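Local coordinates for putative alcohol dehydrogenase (Sinorhizobium meliloti, PDB 4J6F), which probably interconverts alcohols and their carbonyl products with a nicotinamide cofactor, as a member of the medium-chain dehydrogenase/reductase superfamily, at residues D113-I118 with I183-F188; E132-D137 with E171-V176; V210-A215 with V277-V282; A222-A227 with I249-V254. One frame throughout, in Å; residues are numbered along the deposited sequence.

Interaction 1 (D113-I118 with I183-F188); sequences DTVGHI and IELATF
Val115 meets Ala186 and Leu185 through one methyl group, a clear example of a strand side chain laid over the turn that ends a helix. CG2 sits above the face of the peptide joining Leu185 to Ala186, with Ala186 N 3.5 Å from Val115 CG2. At the two ends of that peptide the beta carbons complete the seat, Leu185 CB and Ala186 CB each lying 3.8 Å from Val115 CG2. The torsion explains the aim: with CG1 anti to the backbone N (chi1 174°), CG2 is the branch turned to the helix end. The rest of Leu185 packs on Arg133 of the neighbouring strand.

Two residues back along strand 113-121, Asp113 offers its stem. Its CB is the atom nearest Ala186 O, at 3.1 Å, while Ala186 CB returns the approach and lies 3.5 Å from Asp113 O. The carboxylate is held elsewhere: OD1 accepts from Cys190 N, and OD2 is shared by a salt bridge to Lys376 and a hydrogen bond from Asn74. Across from it, Leu185 to Phe188 form a type I turn. Thr187 OG1 bonds back to Glu184 O at 3.0 Å and lies over the centre of the Phe188 ring, which meets Tyr192 edge-to-face.

The contact is therefore made by van der Waals packing of a methyl and a beta carbon on backbone, and no hydrogen bond joins the two segments. Polar fixation lies at its border, where the buried Asp113 carboxylate is satisfied by several donors, with Lys376 probably favouring its ionised form.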
loop_
_atom_site.group_PDB
_atom_site.type_symbol
_atom_site.label_atom_id
_atom_site.label_comp_id
_atom_site.label_asym_id
_atom_site.label_seq_id
_atom_site.Cartn_x
_atom_site.Cartn_y
_atom_site.Cartn_z
ATOM N N ASP A 113 -11.909 -17.837 -18.821
ATOM C CA ASP A 113 -10.837 -18.097 -19.791
ATOM C C ASP A 113 -11.298 -18.864 -21.015
ATOM O O ASP A 113 -10.901 -20.006 -21.231
ATOM C CB ASP A 113 -9.694 -18.836 -19.114
ATOM C CG ASP A 113 -9.118 -18.060 -17.957
ATOM O OD1 ASP A 113 -9.316 -16.828 -17.929
ATOM O OD2 ASP A 113 -8.482 -18.680 -17.073
ATOM N N THR A 114 -12.120 -18.215 -21.827
ATOM C CA THR A 114 -12.799 -18.875 -22.936
ATOM C C THR A 114 -12.009 -18.790 -24.243
ATOM O O THR A 114 -11.520 -17.720 -24.633
ATOM C CB THR A 114 -14.201 -18.277 -23.130
ATOM O OG1 THR A 114 -14.887 -18.286 -21.875
ATOM C CG2 THR A 114 -15.002 -19.072 -24.122
ATOM N N VAL A 115 -11.881 -19.932 -24.908
ATOM C CA VAL A 115 -11.384 -19.964 -26.275
ATOM C C VAL A 115 -12.482 -20.580 -27.153
ATOM O O VAL A 115 -13.175 -21.507 -26.719
ATOM C CB VAL A 115 -10.066 -20.774 -26.391
ATOM C CG1 VAL A 115 -9.646 -20.926 -27.850
ATOM C CG2 VAL A 115 -8.949 -20.113 -25.601
ATOM N N GLY A 116 -12.646 -20.069 -28.374
ATOM C CA GLY A 116 -13.597 -20.659 -29.323
ATOM C C GLY A 116 -13.476 -20.179 -30.759
ATOM O O GLY A 116 -12.524 -19.490 -31.124
ATOM N N HIS A 117 -14.471 -20.542 -31.570
ATOM C CA HIS A 117 -14.526 -20.199 -32.998
ATOM C C HIS A 117 -15.760 -19.340 -33.292
ATOM O O HIS A 117 -16.880 -19.702 -32.929
ATOM C CB HIS A 117 -14.506 -21.479 -33.838
ATOM C CG HIS A 117 -13.241 -22.262 -33.678
ATOM N ND1 HIS A 117 -12.258 -22.299 -34.646
ATOM C CD2 HIS A 117 -12.768 -22.988 -32.634
ATOM C CE1 HIS A 117 -11.246 -23.038 -34.216
ATOM N NE2 HIS A 117 -11.529 -23.462 -32.995
ATOM N N ILE A 118 -15.549 -18.181 -33.910
ATOM C CA ILE A 118 -16.653 -17.293 -34.228
ATOM C C ILE A 118 -17.526 -17.972 -35.266
ATOM O O ILE A 118 -17.041 -18.337 -36.332
ATOM C CB ILE A 118 -16.157 -15.952 -34.793
ATOM C CG1 ILE A 118 -15.214 -15.267 -33.792
ATOM C CG2 ILE A 118 -17.343 -15.067 -35.168
ATOM C CD1 ILE A 118 -14.840 -13.856 -34.167
ATOM N N ILE A 183 -7.211 -25.594 -26.054
ATOM C CA ILE A 183 -7.035 -25.880 -24.625
ATOM C C ILE A 183 -5.849 -25.121 -24.008
ATOM O O ILE A 183 -5.973 -24.560 -22.922
ATOM C CB ILE A 183 -6.896 -27.392 -24.336
ATOM C CG1 ILE A 183 -8.223 -28.128 -24.625
ATOM C CG2 ILE A 183 -6.460 -27.617 -22.897
ATOM C CD1 ILE A 183 -8.132 -29.641 -24.695
ATOM N N GLU A 184 -4.716 -25.091 -24.709
ATOM C CA GLU A 184 -3.507 -24.447 -24.206
ATOM C C GLU A 184 -3.729 -22.955 -24.051
ATOM O O GLU A 184 -3.346 -22.348 -23.051
ATOM C CB GLU A 184 -2.322 -24.726 -25.136
ATOM C CG GLU A 184 -1.899 -26.195 -25.145
ATOM C CD GLU A 184 -0.648 -26.475 -25.963
ATOM O OE1 GLU A 184 0.215 -27.221 -25.448
ATOM O OE2 GLU A 184 -0.522 -25.972 -27.107
ATOM N N LEU A 185 -4.383 -22.377 -25.045
ATOM C CA LEU A 185 -4.705 -20.966 -25.063
ATOM C C LEU A 185 -5.679 -20.569 -23.955
ATOM O O LEU A 185 -5.695 -19.419 -23.524
ATOM C CB LEU A 185 -5.307 -20.637 -26.420
ATOM C CG LEU A 185 -5.058 -19.266 -27.019
ATOM C CD1 LEU A 185 -3.585 -18.896 -26.944
ATOM C CD2 LEU A 185 -5.538 -19.298 -28.457
ATOM N N ALA A 186 -6.493 -21.514 -23.495
ATOM C CA ALA A 186 -7.511 -21.233 -22.475
ATOM C C ALA A 186 -6.955 -21.151 -21.050
ATOM O O ALA A 186 -7.707 -21.020 -20.080
ATOM C CB ALA A 186 -8.615 -22.271 -22.547
ATOM N N THR A 187 -5.640 -21.237 -20.909
ATOM C CA THR A 187 -5.053 -21.257 -19.585
ATOM C C THR A 187 -4.733 -19.845 -19.119
ATOM O O THR A 187 -4.480 -19.631 -17.947
ATOM C CB THR A 187 -3.783 -22.146 -19.526
ATOM O OG1 THR A 187 -2.715 -21.545 -20.272
ATOM C CG2 THR A 187 -4.056 -23.528 -20.086
ATOM N N PHE A 188 -4.776 -18.873 -20.027
ATOM C CA PHE A 188 -4.102 -17.591 -19.775
ATOM C C PHE A 188 -4.897 -16.436 -19.162
ATOM O O PHE A 188 -4.446 -15.840 -18.182
ATOM C CB PHE A 188 -3.416 -17.092 -21.038
ATOM C CG PHE A 188 -2.261 -17.938 -21.487
ATOM C CD1 PHE A 188 -1.072 -17.948 -20.782
ATOM C CD2 PHE A 188 -2.345 -18.681 -22.651
ATOM C CE1 PHE A 188 0.005 -18.702 -21.219
ATOM C CE2 PHE A 188 -1.272 -19.436 -23.095
ATOM C CZ PHE A 188 -0.090 -19.446 -22.380
#

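Interaction 2 (E132-D137 with E171-V176); sequences ERVMVD and ENAHVV. With GOL (glycerol), chain C.
The His174 ring and the Asp137 carboxylate meet indirectly, through a glycerol probably left from crystallisation. They belong to an antiparallel ladder in the GroES-like domain, joining strands 133-140 and 173-175. At the ring edge NE2 donates to glycerol O3 (3.1 Å, 175°), and that hydroxyl donates a hydrogen bond to Asp137 OD2, 2.7 Å from O3. Met135 O lies near the ring plane at another edge. Asp137 CB approaches obliquely, and Phe336 of helix 333-344 brings its ring against His174 with the planes about 50° apart.

Met135, present as selenomethionine, forms the hydrogen-bonded pair with His174: Met135 N to His174 O is 2.9 Å, the reverse bond 3.0 Å from His174 N to Met135 O. On the other face of the sheet Val134 CG1 packs on Ala173 CB at 3.8 Å. Val175 CG2 lies beside Glu132, whose carboxylate has its salt bridge with Arg129.

At the Asn172 end of the pairing, this residue grips the Asp137 backbone twice. The backbone O of Asn172 accepts from Asp137 N at 2.8 Å. Asp137 O lies close to the Asn172 amide plane, 8° out of it, and Asn172 ND2 donates to it at 2.7 Å.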
loop_
_atom_site.group_PDB
_atom_site.type_symbol
_atom_site.label_atom_id
_atom_site.label_comp_id
_atom_site.label_asym_id
_atom_site.label_seq_id
_atom_site.Cartn_x
_atom_site.Cartn_y
_atom_site.Cartn_z
ATOM N N GLU A 132 -12.795 -17.676 -37.334
ATOM C CA GLU A 132 -11.589 -17.344 -36.591
ATOM C C GLU A 132 -11.536 -18.040 -35.240
ATOM O O GLU A 132 -12.567 -18.233 -34.591
ATOM C CB GLU A 132 -11.499 -15.845 -36.377
ATOM C CG GLU A 132 -10.789 -15.117 -37.494
ATOM C CD GLU A 132 -10.990 -13.613 -37.435
ATOM O OE1 GLU A 132 -11.299 -13.075 -36.345
ATOM O OE2 GLU A 132 -10.845 -12.966 -38.489
ATOM N N ARG A 133 -10.324 -18.413 -34.833
ATOM C CA ARG A 133 -10.068 -18.993 -33.524
ATOM C C ARG A 133 -9.696 -17.839 -32.594
ATOM O O ARG A 133 -8.677 -17.161 -32.790
ATOM C CB ARG A 133 -8.951 -20.036 -33.623
ATOM C CG ARG A 133 -8.815 -20.963 -32.424
ATOM C CD ARG A 133 -7.897 -20.393 -31.336
ATOM N NE ARG A 133 -6.533 -20.056 -31.789
ATOM C CZ ARG A 133 -5.454 -20.823 -31.617
ATOM N NH1 ARG A 133 -4.272 -20.404 -32.064
ATOM N NH2 ARG A 133 -5.544 -21.998 -30.994
ATOM N N VAL A 134 -10.540 -17.598 -31.597
ATOM C CA VAL A 134 -10.332 -16.476 -30.690
ATOM C C VAL A 134 -10.139 -16.846 -29.221
ATOM O O VAL A 134 -10.743 -17.789 -28.697
ATOM C CB VAL A 134 -11.443 -15.413 -30.799
ATOM C CG1 VAL A 134 -11.452 -14.807 -32.193
ATOM C CG2 VAL A 134 -12.804 -15.989 -30.426
HETATM N N MSE A 135 -9.267 -16.078 -28.579
HETATM C CA MSE A 135 -9.138 -16.063 -27.143
HETATM C C MSE A 135 -9.919 -14.880 -26.660
HETATM O O MSE A 135 -9.666 -13.754 -27.089
HETATM C CB MSE A 135 -7.673 -15.851 -26.842
HETATM C CG MSE A 135 -7.387 -16.072 -25.368
HETATM SE SE MSE A 135 -5.571 -15.400 -25.049
HETATM C CE MSE A 135 -5.947 -14.333 -23.439
ATOM N N VAL A 136 -10.886 -15.130 -25.780
ATOM C CA VAL A 136 -11.724 -14.082 -25.203
ATOM C C VAL A 136 -10.988 -13.285 -24.126
ATOM O O VAL A 136 -10.391 -13.865 -23.213
ATOM C CB VAL A 136 -12.979 -14.695 -24.565
ATOM C CG1 VAL A 136 -13.731 -13.663 -23.739
ATOM C CG2 VAL A 136 -13.880 -15.282 -25.633
ATOM N N ASP A 137 -11.032 -11.959 -24.225
ATOM C CA ASP A 137 -10.645 -11.113 -23.103
ATOM C C ASP A 137 -11.879 -10.991 -22.216
ATOM O O ASP A 137 -12.870 -10.385 -22.606
ATOM C CB ASP A 137 -10.196 -9.736 -23.587
ATOM C CG ASP A 137 -9.994 -8.744 -22.448
ATOM O OD1 ASP A 137 -10.189 -9.106 -21.261
ATOM O OD2 ASP A 137 -9.634 -7.589 -22.745
ATOM N N GLU A 171 -14.461 -6.568 -30.135
ATOM C CA GLU A 171 -13.125 -6.157 -29.620
ATOM C C GLU A 171 -12.530 -7.172 -28.650
ATOM O O GLU A 171 -11.312 -7.244 -28.499
ATOM C CB GLU A 171 -13.118 -4.784 -28.910
ATOM C CG GLU A 171 -14.115 -3.749 -29.399
ATOM C CD GLU A 171 -15.511 -4.005 -28.861
ATOM O OE1 GLU A 171 -15.779 -3.625 -27.693
ATOM O OE2 GLU A 171 -16.339 -4.591 -29.610
ATOM N N ASN A 172 -13.383 -7.941 -27.985
ATOM C CA ASN A 172 -12.905 -8.884 -26.980
ATOM C C ASN A 172 -12.502 -10.272 -27.514
ATOM O O ASN A 172 -11.952 -11.098 -26.768
ATOM C CB ASN A 172 -13.887 -8.979 -25.800
ATOM C CG ASN A 172 -13.811 -7.762 -24.878
ATOM O OD1 ASN A 172 -14.175 -6.643 -25.265
ATOM N ND2 ASN A 172 -13.328 -7.975 -23.654
ATOM N N ALA A 173 -12.766 -10.512 -28.797
ATOM C CA ALA A 173 -12.401 -11.761 -29.427
ATOM C C ALA A 173 -11.071 -11.582 -30.149
ATOM O O ALA A 173 -11.020 -10.984 -31.223
ATOM C CB ALA A 173 -13.497 -12.205 -30.386
ATOM N N HIS A 174 -9.995 -12.092 -29.563
ATOM C CA HIS A 174 -8.673 -11.865 -30.131
ATOM C C HIS A 174 -8.140 -13.031 -30.940
ATOM O O HIS A 174 -8.185 -14.191 -30.515
ATOM C CB HIS A 174 -7.674 -11.484 -29.049
ATOM C CG HIS A 174 -7.960 -10.158 -28.432
ATOM N ND1 HIS A 174 -7.325 -9.001 -28.830
ATOM C CD2 HIS A 174 -8.850 -9.794 -27.480
ATOM C CE1 HIS A 174 -7.801 -7.981 -28.138
ATOM N NE2 HIS A 174 -8.725 -8.435 -27.309
ATOM N N VAL A 175 -7.635 -12.714 -32.123
ATOM C CA VAL A 175 -6.956 -13.706 -32.908
ATOM C C VAL A 175 -5.496 -13.631 -32.495
ATOM O O VAL A 175 -4.852 -12.596 -32.660
ATOM C CB VAL A 175 -7.122 -13.452 -34.414
ATOM C CG1 VAL A 175 -6.229 -14.393 -35.219
ATOM C CG2 VAL A 175 -8.579 -13.623 -34.801
ATOM N N VAL A 176 -4.988 -14.726 -31.940
ATOM C CA VAL A 176 -3.622 -14.772 -31.455
ATOM C C VAL A 176 -2.700 -15.522 -32.434
ATOM O O VAL A 176 -2.935 -16.688 -32.762
ATOM C CB VAL A 176 -3.578 -15.404 -30.052
ATOM C CG1 VAL A 176 -2.207 -15.227 -29.425
ATOM C CG2 VAL A 176 -4.630 -14.764 -29.163
HETATM C C1 GOL C . -9.005 -3.301 -26.529
HETATM O O1 GOL C . -10.283 -2.668 -26.401
HETATM C C2 GOL C . -8.962 -4.508 -25.602
HETATM O O2 GOL C . -7.816 -5.274 -25.988
HETATM C C3 GOL C . -10.280 -5.290 -25.723
HETATM O O3 GOL C . -10.189 -6.632 -25.224
#

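Interaction 3 (V210-A215 with V277-V282); sequences VLVTGA and VVADLV
Strands 210-212 and 277-280 run side by side in parallel, 19° apart, with Leu211 stitched to both Val277 and Ala279 and Thr213 N continuing the ladder to Ala279 O. On one face Val210 CG2 touches both Val277 CG1, 3.9 Å away, and Ala279 CB, 4.0 Å away. It points there because CG2 is the branch anti to the backbone N. Helix 218-229 covers this side, and on the other face Leu211 CB touches Val278 CG2 at 4.1 Å, under Leu290.

Where the strands finish, the contact turns polar. Thr213 OG1 donates at 2.7 Å to Asp280 OD1, which accepts on its anti lone pair, away from OD2. The same oxygen takes Val282 N at 3.0 Å from above the carboxylate plane, an Asx turn, and also Gly283 N. Tyr300 OH holds OD2, so both oxygens of this buried carboxylate are engaged. Beyond it, Val282 CG2 lies 3.4 Å from Gly214 N, and Gly214 adopts positive phi (62°), which favours glycine.

Adjacent first and fourth strands in a 3-2-1-4-5-6 parallel sheet are the hallmark of the Rossmann fold. Their carboxyl ends flank the switch point of the topology, where a dinucleotide cofactor probably binds.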
loop_
_atom_site.group_PDB
_atom_site.type_symbol
_atom_site.label_atom_id
_atom_site.label_comp_id
_atom_site.label_asym_id
_atom_site.label_seq_id
_atom_site.Cartn_x
_atom_site.Cartn_y
_atom_site.Cartn_z
ATOM N N VAL A 210 11.289 -11.149 -6.631
ATOM C CA VAL A 210 9.915 -11.231 -6.165
ATOM C C VAL A 210 9.667 -12.544 -5.421
ATOM O O VAL A 210 9.962 -13.627 -5.942
ATOM C CB VAL A 210 8.899 -10.998 -7.315
ATOM C CG1 VAL A 210 9.154 -11.917 -8.497
ATOM C CG2 VAL A 210 7.479 -11.143 -6.811
ATOM N N LEU A 211 9.168 -12.447 -4.192
ATOM C CA LEU A 211 8.735 -13.635 -3.451
ATOM C C LEU A 211 7.241 -13.876 -3.730
ATOM O O LEU A 211 6.403 -12.972 -3.530
ATOM C CB LEU A 211 8.985 -13.472 -1.951
ATOM C CG LEU A 211 8.734 -14.675 -1.035
ATOM C CD1 LEU A 211 9.712 -15.801 -1.330
ATOM C CD2 LEU A 211 8.844 -14.272 0.428
ATOM N N VAL A 212 6.925 -15.082 -4.211
ATOM C CA VAL A 212 5.570 -15.412 -4.649
ATOM C C VAL A 212 4.990 -16.528 -3.792
ATOM O O VAL A 212 5.461 -17.671 -3.847
ATOM C CB VAL A 212 5.540 -15.881 -6.125
ATOM C CG1 VAL A 212 4.105 -16.034 -6.593
ATOM C CG2 VAL A 212 6.294 -14.917 -7.026
ATOM N N THR A 213 3.968 -16.205 -3.007
ATOM C CA THR A 213 3.293 -17.209 -2.190
ATOM C C THR A 213 2.148 -17.816 -2.986
ATOM O O THR A 213 1.613 -17.177 -3.885
ATOM C CB THR A 213 2.693 -16.601 -0.929
ATOM O OG1 THR A 213 1.608 -15.752 -1.312
ATOM C CG2 THR A 213 3.727 -15.809 -0.157
ATOM N N GLY A 214 1.758 -19.040 -2.636
ATOM C CA GLY A 214 0.753 -19.789 -3.404
ATOM C C GLY A 214 1.234 -20.051 -4.815
ATOM O O GLY A 214 0.466 -20.004 -5.770
ATOM N N ALA A 215 2.521 -20.331 -4.934
ATOM C CA ALA A 215 3.194 -20.304 -6.223
ATOM C C ALA A 215 2.693 -21.346 -7.220
ATOM O O ALA A 215 2.820 -21.137 -8.420
ATOM C CB ALA A 215 4.686 -20.438 -6.021
ATOM N N VAL A 277 10.001 -7.399 -3.735
ATOM C CA VAL A 277 8.564 -7.470 -3.906
ATOM C C VAL A 277 8.049 -8.787 -3.366
ATOM O O VAL A 277 8.671 -9.834 -3.564
ATOM C CB VAL A 277 8.149 -7.355 -5.390
ATOM C CG1 VAL A 277 6.653 -7.601 -5.536
ATOM C CG2 VAL A 277 8.535 -5.993 -5.966
ATOM N N VAL A 278 6.916 -8.723 -2.680
ATOM C CA VAL A 278 6.193 -9.908 -2.310
ATOM C C VAL A 278 4.889 -9.882 -3.086
ATOM O O VAL A 278 4.170 -8.882 -3.072
ATOM C CB VAL A 278 5.928 -9.952 -0.795
ATOM C CG1 VAL A 278 4.817 -10.939 -0.453
ATOM C CG2 VAL A 278 7.198 -10.305 -0.047
ATOM N N ALA A 279 4.637 -10.971 -3.815
ATOM C CA ALA A 279 3.362 -11.240 -4.470
ATOM C C ALA A 279 2.671 -12.306 -3.620
ATOM O O ALA A 279 3.117 -13.462 -3.549
ATOM C CB ALA A 279 3.586 -11.734 -5.890
ATOM N N ASP A 280 1.608 -11.904 -2.939
ATOM C CA ASP A 280 0.925 -12.768 -1.985
ATOM C C ASP A 280 -0.405 -13.259 -2.530
ATOM O O ASP A 280 -1.248 -12.458 -2.935
ATOM C CB ASP A 280 0.689 -12.003 -0.692
ATOM C CG ASP A 280 0.116 -12.862 0.404
ATOM O OD1 ASP A 280 0.191 -14.112 0.336
ATOM O OD2 ASP A 280 -0.408 -12.268 1.364
ATOM N N LEU A 281 -0.598 -14.572 -2.542
ATOM C CA LEU A 281 -1.877 -15.113 -2.976
ATOM C C LEU A 281 -2.522 -15.962 -1.911
ATOM O O LEU A 281 -3.587 -16.550 -2.127
ATOM C CB LEU A 281 -1.716 -15.875 -4.273
ATOM C CG LEU A 281 -1.375 -14.779 -5.273
ATOM C CD1 LEU A 281 -0.246 -15.182 -6.218
ATOM C CD2 LEU A 281 -2.630 -14.280 -5.978
ATOM N N VAL A 282 -1.848 -16.052 -0.773
ATOM C CA VAL A 282 -2.313 -16.808 0.374
ATOM C C VAL A 282 -2.877 -15.956 1.510
ATOM O O VAL A 282 -3.961 -16.217 1.995
ATOM C CB VAL A 282 -1.168 -17.672 0.925
ATOM C CG1 VAL A 282 -1.645 -18.541 2.065
ATOM C CG2 VAL A 282 -0.588 -18.524 -0.177
#

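Interaction 4 (A222-A227 with I249-V254); sequences AIIQLA and IGAQAV
Ile224 and Ile249 supply most of the buried surface here, their side chains crossing at about a right angle. Ile224 CG2 reaches Ile249 CG1 at 4.0 Å, and the two CD1 methyls of Ile224 and Ile249 also meet, 4.1 Å apart. Ile249 holds CG1 between its backbone N and carbonyl carbon (chi1 65°), a rotation that brings the branch alongside helix 218-229.

Ile224 CG2 works on backbone as well as side chain. Being the branch anti to its own N, it reaches across to Ala251 N, 3.7 Å away, and stands 4.0 Å from Gly250 C. Gly250 closes helix 243-248 with a Schellman motif. Its positive phi (116°) is the usual backbone of this motif, commonly taken by glycine.

Gln225 contributes its stem, CG lying 3.9 Å from Ile249 O. Its amide serves a different junction: OE1 accepts from Arg349 N, with a weak bond from NE2 to Tyr192.

Two helices on the same side of the Rossmann sheet are thus joined by dispersion forces between aliphatic groups and a helix terminus. Polar support comes from beside the contact, where Arg228 NE donates to Gly250 O.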
loop_
_atom_site.group_PDB
_atom_site.type_symbol
_atom_site.label_atom_id
_atom_site.label_comp_id
_atom_site.label_asym_id
_atom_site.label_seq_id
_atom_site.Cartn_x
_atom_site.Cartn_y
_atom_site.Cartn_z
ATOM N N ALA A 222 1.602 -17.898 -12.742
ATOM C CA ALA A 222 1.654 -16.920 -13.800
ATOM C C ALA A 222 2.691 -15.892 -13.434
ATOM O O ALA A 222 3.535 -15.527 -14.251
ATOM C CB ALA A 222 0.296 -16.267 -13.993
ATOM N N ILE A 223 2.647 -15.445 -12.189
ATOM C CA ILE A 223 3.571 -14.435 -11.751
ATOM C C ILE A 223 5.008 -14.900 -11.898
ATOM O O ILE A 223 5.863 -14.113 -12.296
ATOM C CB ILE A 223 3.261 -13.961 -10.335
ATOM C CG1 ILE A 223 2.193 -12.895 -10.421
ATOM C CG2 ILE A 223 4.497 -13.361 -9.684
ATOM C CD1 ILE A 223 1.477 -12.694 -9.130
ATOM N N ILE A 224 5.264 -16.173 -11.608
ATOM C CA ILE A 224 6.596 -16.739 -11.811
ATOM C C ILE A 224 7.049 -16.595 -13.271
ATOM O O ILE A 224 8.168 -16.144 -13.545
ATOM C CB ILE A 224 6.666 -18.201 -11.326
ATOM C CG1 ILE A 224 6.425 -18.232 -9.816
ATOM C CG2 ILE A 224 8.007 -18.854 -11.693
ATOM C CD1 ILE A 224 6.291 -19.619 -9.235
ATOM N N GLN A 225 6.173 -16.949 -14.199
ATOM C CA GLN A 225 6.472 -16.783 -15.620
ATOM C C GLN A 225 6.581 -15.308 -15.997
ATOM O O GLN A 225 7.568 -14.892 -16.624
ATOM C CB GLN A 225 5.439 -17.486 -16.504
ATOM C CG GLN A 225 5.451 -19.004 -16.429
ATOM C CD GLN A 225 4.855 -19.619 -17.673
ATOM O OE1 GLN A 225 5.552 -19.791 -18.684
ATOM N NE2 GLN A 225 3.557 -19.942 -17.624
ATOM N N LEU A 226 5.598 -14.508 -15.594
ATOM C CA LEU A 226 5.625 -13.102 -15.955
ATOM C C LEU A 226 6.843 -12.388 -15.367
ATOM O O LEU A 226 7.422 -11.526 -16.011
ATOM C CB LEU A 226 4.327 -12.412 -15.575
ATOM C CG LEU A 226 3.060 -12.955 -16.236
ATOM C CD1 LEU A 226 1.862 -12.402 -15.494
ATOM C CD2 LEU A 226 2.960 -12.594 -17.703
ATOM N N ALA A 227 7.257 -12.767 -14.162
ATOM C CA ALA A 227 8.496 -12.241 -13.594
ATOM C C ALA A 227 9.686 -12.486 -14.532
ATOM O O ALA A 227 10.487 -11.580 -14.800
ATOM C CB ALA A 227 8.766 -12.859 -12.237
ATOM N N ILE A 249 8.943 -24.152 -14.176
ATOM C CA ILE A 249 8.320 -22.995 -14.806
ATOM C C ILE A 249 9.128 -21.708 -14.654
ATOM O O ILE A 249 8.669 -20.654 -15.080
ATOM C CB ILE A 249 6.853 -22.799 -14.363
ATOM C CG1 ILE A 249 6.771 -22.460 -12.877
ATOM C CG2 ILE A 249 6.039 -24.044 -14.682
ATOM C CD1 ILE A 249 5.405 -22.000 -12.427
ATOM N N GLY A 250 10.327 -21.802 -14.063
ATOM C CA GLY A 250 11.301 -20.699 -14.066
ATOM C C GLY A 250 11.668 -20.070 -12.730
ATOM O O GLY A 250 12.362 -19.055 -12.702
ATOM N N ALA A 251 11.220 -20.656 -11.615
ATOM C CA ALA A 251 11.577 -20.131 -10.289
ATOM C C ALA A 251 13.076 -20.248 -10.086
ATOM O O ALA A 251 13.686 -21.230 -10.500
ATOM C CB ALA A 251 10.843 -20.870 -9.184
ATOM N N GLN A 252 13.663 -19.249 -9.446
ATOM C CA GLN A 252 15.089 -19.257 -9.161
ATOM C C GLN A 252 15.401 -20.266 -8.067
ATOM O O GLN A 252 16.289 -21.082 -8.201
ATOM C CB GLN A 252 15.562 -17.853 -8.755
ATOM C CG GLN A 252 17.038 -17.740 -8.394
ATOM C CD GLN A 252 17.968 -18.204 -9.505
ATOM O OE1 GLN A 252 17.638 -18.150 -10.697
ATOM N NE2 GLN A 252 19.147 -18.664 -9.112
ATOM N N ALA A 253 14.666 -20.186 -6.975
ATOM C CA ALA A 253 14.782 -21.144 -5.898
ATOM C C ALA A 253 13.394 -21.340 -5.329
ATOM O O ALA A 253 12.496 -20.499 -5.513
ATOM C CB ALA A 253 15.725 -20.633 -4.828
ATOM N N VAL A 254 13.219 -22.466 -4.650
ATOM C CA VAL A 254 11.946 -22.804 -4.045
ATOM C C VAL A 254 12.111 -22.961 -2.536
ATOM O O VAL A 254 13.110 -23.469 -2.053
ATOM C CB VAL A 254 11.347 -24.077 -4.680
ATOM C CG1 VAL A 254 9.935 -24.325 -4.177
ATOM C CG2 VAL A 254 11.332 -23.957 -6.193
#

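Overall arrangement
The four contacts form two touching pairs, one in each domain of the fold. Interactions 1 and 2 have centres 9 Å apart and share a sheet: Gly116 O and Val134 N, 2.8 Å apart, probably bond between them. Interactions 3 and 4 lie 10 Å apart centre to centre, with Val212 CG2 3.6 Å from Ile223 CG2 where helix 218-229 packs on the parallel sheet. Between the pairs, interactions 1 and 4 come within about 5 Å at their nearest atoms, and Tyr192 and Ile348 neighbour both Phe188 and Gln225. The glycerol belongs to interaction 2, whose centre is 30 Å from that of interaction 3, the contact beside the probable cofactor site.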